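Local coordinates for DNA repair protein RecO (Deinococcus radiodurans, PDB 1U5K) that probably takes part in DNA repair and in recombination through the RecF pathway, and binds a zinc ion, at residues A133-Y138 with R199-Q204. Numbering follows the deposited sequence.
Sequences ALVMSY and RASFEQ
Val135 pushes its forked end against Ser201 and Phe202, which stand next to each other on the short helix 198-203. Both valine methyls bear on the serine methylene: CG1 of Val135 lies 3.7 Å from CB of Ser201, and CG2 of Val135 is 3.8 Å from the same carbon. With CG1 anti to the backbone N (chi1 168°), that methyl can also reach the aromatic ring, meeting CE2 of Phe202 at 3.8 Å. A branched residue suits this place, since its two methyls straddle one small neighbour while one of them still touches a larger one. Ser201 presents a short side chain where the backbones are nearest, the CA atoms of Val135 and Ser201 being 6.7 Å apart. Its carbonyl O accepts a hydrogen bond from Trp131 NE1, a second tie to the helix that carries Val135. The two helix segments run in roughly opposite directions, 146° apart, with axes 10.0 Å apart at closest approach, inside the helical part of the RecO C-terminal region and away from the zinc site. The Phe202 ring reaches toward helix 129-141, its CZ 4.3 Å from SD of Met136. The sulfur comes in obliquely, and the flexible thioether lets Met136 touch this ring while also packing on Leu115 and Ala118 of helix 110-125. A flat, wide phenylalanine is thus able to serve both Val135 and Met136. Replacing Phe202 by an alanine would remove the ring, and is likely to open a gap beside CG1 of Val135 and take away one of the surfaces that confine the Met136 sulfur. On a different side of helix 129-141, Leu134 and Tyr138 pack against helix 211-225, where Tyr138 OH is hydrogen-bonded to Leu214 O.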
ATOM      1  N   ALA A 133      13.667   9.205  11.883  1.00 23.38           N
ATOM      2  CA  ALA A 133      13.106   8.010  11.257  1.00 22.60           C
ATOM      3  C   ALA A 133      14.157   7.189  10.520  1.00 23.03           C
ATOM      4  O   ALA A 133      14.132   5.965  10.630  1.00 22.83           O
ATOM      5  CB  ALA A 133      11.943   8.373  10.336  1.00 23.07           C
ATOM      6  N   LEU A 134      15.081   7.830   9.805  1.00 22.17           N
ATOM      7  CA  LEU A 134      16.205   7.140   9.192  1.00 22.41           C
ATOM      8  C   LEU A 134      16.999   6.348  10.218  1.00 22.60           C
ATOM      9  O   LEU A 134      17.246   5.150  10.071  1.00 22.26           O
ATOM     10  CB  LEU A 134      17.133   8.058   8.395  1.00 23.02           C
ATOM     11  CG  LEU A 134      16.739   8.208   6.939  1.00 23.56           C
ATOM     12  CD1 LEU A 134      17.555   9.314   6.321  1.00 24.21           C
ATOM     13  CD2 LEU A 134      16.797   6.907   6.119  1.00 25.01           C
ATOM     14  N   VAL A 135      17.366   7.027  11.293  1.00 22.79           N
ATOM     15  CA  VAL A 135      18.209   6.442  12.320  1.00 23.12           C
ATOM     16  C   VAL A 135      17.529   5.262  12.999  1.00 23.53           C
ATOM     17  O   VAL A 135      18.138   4.214  13.166  1.00 23.82           O
ATOM     18  CB  VAL A 135      18.649   7.500  13.345  1.00 23.16           C
ATOM     19  CG1 VAL A 135      19.267   6.853  14.557  1.00 23.99           C
ATOM     20  CG2 VAL A 135      19.614   8.441  12.676  1.00 25.08           C
ATOM     21  N   MET A 136      16.256   5.436  13.333  1.00 23.81           N
ATOM     22  CA  MET A 136      15.497   4.477  14.110  1.00 23.84           C
ATOM     23  C   MET A 136      15.135   3.273  13.247  1.00 23.61           C
ATOM     24  O   MET A 136      15.217   2.131  13.690  1.00 23.08           O
ATOM     25  CB  MET A 136      14.245   5.149  14.679  1.00 24.79           C
ATOM     26  CG  MET A 136      14.592   6.242  15.694  1.00 29.29           C
ATOM     27  SD  MET A 136      15.465   5.613  17.112  1.00 39.59           S
ATOM     28  CE  MET A 136      14.207   5.027  18.000  1.00 40.70           C
ATOM     29  N   SER A 137      14.781   3.525  11.995  1.00 22.86           N
ATOM     30  CA  SER A 137      14.488   2.427  11.090  1.00 24.61           C
ATOM     31  C   SER A 137      15.710   1.514  10.860  1.00 24.78           C
ATOM     32  O   SER A 137      15.614   0.279  10.970  1.00 23.26           O
ATOM     33  CB  SER A 137      13.712   2.986   9.881  1.00 25.15           C
ATOM     34  OG  SER A 137      14.640   3.547   8.977  1.00 33.08           O
ATOM     35  N   TYR A 138      16.899   2.086  10.680  1.00 23.64           N
ATOM     36  CA  TYR A 138      18.117   1.290  10.548  1.00 23.50           C
ATOM     37  C   TYR A 138      18.476   0.566  11.846  1.00 23.61           C
ATOM     38  O   TYR A 138      18.832  -0.620  11.845  1.00 23.90           O
ATOM     39  CB  TYR A 138      19.293   2.132  10.036  1.00 23.23           C
ATOM     40  CG  TYR A 138      19.421   2.247   8.545  1.00 21.09           C
ATOM     41  CD1 TYR A 138      18.653   3.158   7.840  1.00 20.82           C
ATOM     42  CD2 TYR A 138      20.301   1.429   7.819  1.00 23.93           C
ATOM     43  CE1 TYR A 138      18.762   3.244   6.469  1.00 20.25           C
ATOM     44  CE2 TYR A 138      20.447   1.544   6.447  1.00 24.01           C
ATOM     45  CZ  TYR A 138      19.660   2.455   5.770  1.00 21.67           C
ATOM     46  OH  TYR A 138      19.744   2.627   4.406  1.00 22.78           O
ATOM     47  N   ARG A 199      21.464   8.088  20.095  1.00 30.97           N
ATOM     48  CA  ARG A 199      21.952   9.399  20.500  1.00 30.98           C
ATOM     49  C   ARG A 199      23.151   9.867  19.684  1.00 30.40           C
ATOM     50  O   ARG A 199      23.128  10.945  19.106  1.00 31.58           O
ATOM     51  CB  ARG A 199      22.311   9.376  21.979  1.00 32.74           C
ATOM     52  CG  ARG A 199      22.631  10.748  22.523  1.00 32.63           C
ATOM     53  CD  ARG A 199      22.402  10.709  24.001  1.00 35.96           C
ATOM     54  NE  ARG A 199      22.858  11.950  24.594  1.00 36.68           N
ATOM     55  CZ  ARG A 199      22.874  12.153  25.901  1.00 36.51           C
ATOM     56  NH1 ARG A 199      22.449  11.209  26.730  1.00 34.20           N
ATOM     57  NH2 ARG A 199      23.284  13.328  26.348  1.00 35.29           N
ATOM     58  N   ALA A 200      24.172   9.032  19.562  1.00 30.84           N
ATOM     59  CA  ALA A 200      25.321   9.309  18.706  1.00 31.02           C
ATOM     60  C   ALA A 200      24.943   9.631  17.263  1.00 31.45           C
ATOM     61  O   ALA A 200      25.432  10.607  16.698  1.00 32.52           O
ATOM     62  CB  ALA A 200      26.296   8.138  18.750  1.00 31.67           C
ATOM     63  N   SER A 201      24.058   8.846  16.657  1.00 30.89           N
ATOM     64  CA  SER A 201      23.619   9.109  15.291  1.00 30.29           C
ATOM     65  C   SER A 201      22.843  10.408  15.092  1.00 30.71           C
ATOM     66  O   SER A 201      23.005  11.068  14.068  1.00 29.35           O
ATOM     67  CB  SER A 201      22.793   7.931  14.769  1.00 30.71           C
ATOM     68  OG  SER A 201      23.634   6.827  14.511  1.00 26.56           O
ATOM     69  N   PHE A 202      22.009  10.773  16.058  1.00 33.28           N
ATOM     70  CA  PHE A 202      21.249  12.019  16.008  1.00 35.00           C
ATOM     71  C   PHE A 202      22.170  13.233  15.928  1.00 36.97           C
ATOM     72  O   PHE A 202      21.777  14.288  15.430  1.00 36.49           O
ATOM     73  CB  PHE A 202      20.353  12.213  17.236  1.00 34.57           C
ATOM     74  CG  PHE A 202      19.149  11.319  17.317  1.00 33.63           C
ATOM     75  CD1 PHE A 202      18.421  11.287  18.493  1.00 32.41           C
ATOM     76  CD2 PHE A 202      18.741  10.505  16.270  1.00 33.87           C
ATOM     77  CE1 PHE A 202      17.310  10.473  18.635  1.00 37.08           C
ATOM     78  CE2 PHE A 202      17.633   9.696  16.400  1.00 35.21           C
ATOM     79  CZ  PHE A 202      16.893   9.681  17.568  1.00 36.04           C
ATOM     80  N   GLU A 203      23.387  13.089  16.439  1.00 40.22           N
ATOM     81  CA  GLU A 203      24.352  14.180  16.451  1.00 43.28           C
ATOM     82  C   GLU A 203      25.078  14.291  15.113  1.00 43.81           C
ATOM     83  O   GLU A 203      25.641  15.334  14.792  1.00 43.98           O
ATOM     84  CB  GLU A 203      25.287  14.034  17.659  1.00 44.73           C
ATOM     85  CG  GLU A 203      26.662  13.490  17.297  1.00 51.16           C
ATOM     86  CD  GLU A 203      27.287  12.550  18.316  1.00 58.59           C
ATOM     87  OE1 GLU A 203      27.082  12.730  19.545  1.00 63.53           O
ATOM     88  OE2 GLU A 203      28.008  11.635  17.848  1.00 60.53           O
ATOM     89  N   GLN A 204      25.032  13.248  14.286  1.00 44.39           N
ATOM     90  CA  GLN A 204      25.681  13.288  12.981  1.00 43.87           C
ATOM     91  C   GLN A 204      24.739  13.154  11.797  1.00 42.26           C
ATOM     92  O   GLN A 204      24.891  12.207  11.020  1.00 42.19           O
ATOM     93  CB  GLN A 204      26.704  12.153  12.880  1.00 45.29           C
ATOM     94  CG  GLN A 204      27.601  11.975  14.093  1.00 50.57           C
ATOM     95  CD  GLN A 204      29.052  11.675  13.743  1.00 58.67           C
ATOM     96  OE1 GLN A 204      29.437  11.670  12.569  1.00 63.72           O
ATOM     97  NE2 GLN A 204      29.866  11.438  14.769  1.00 61.85           N
TER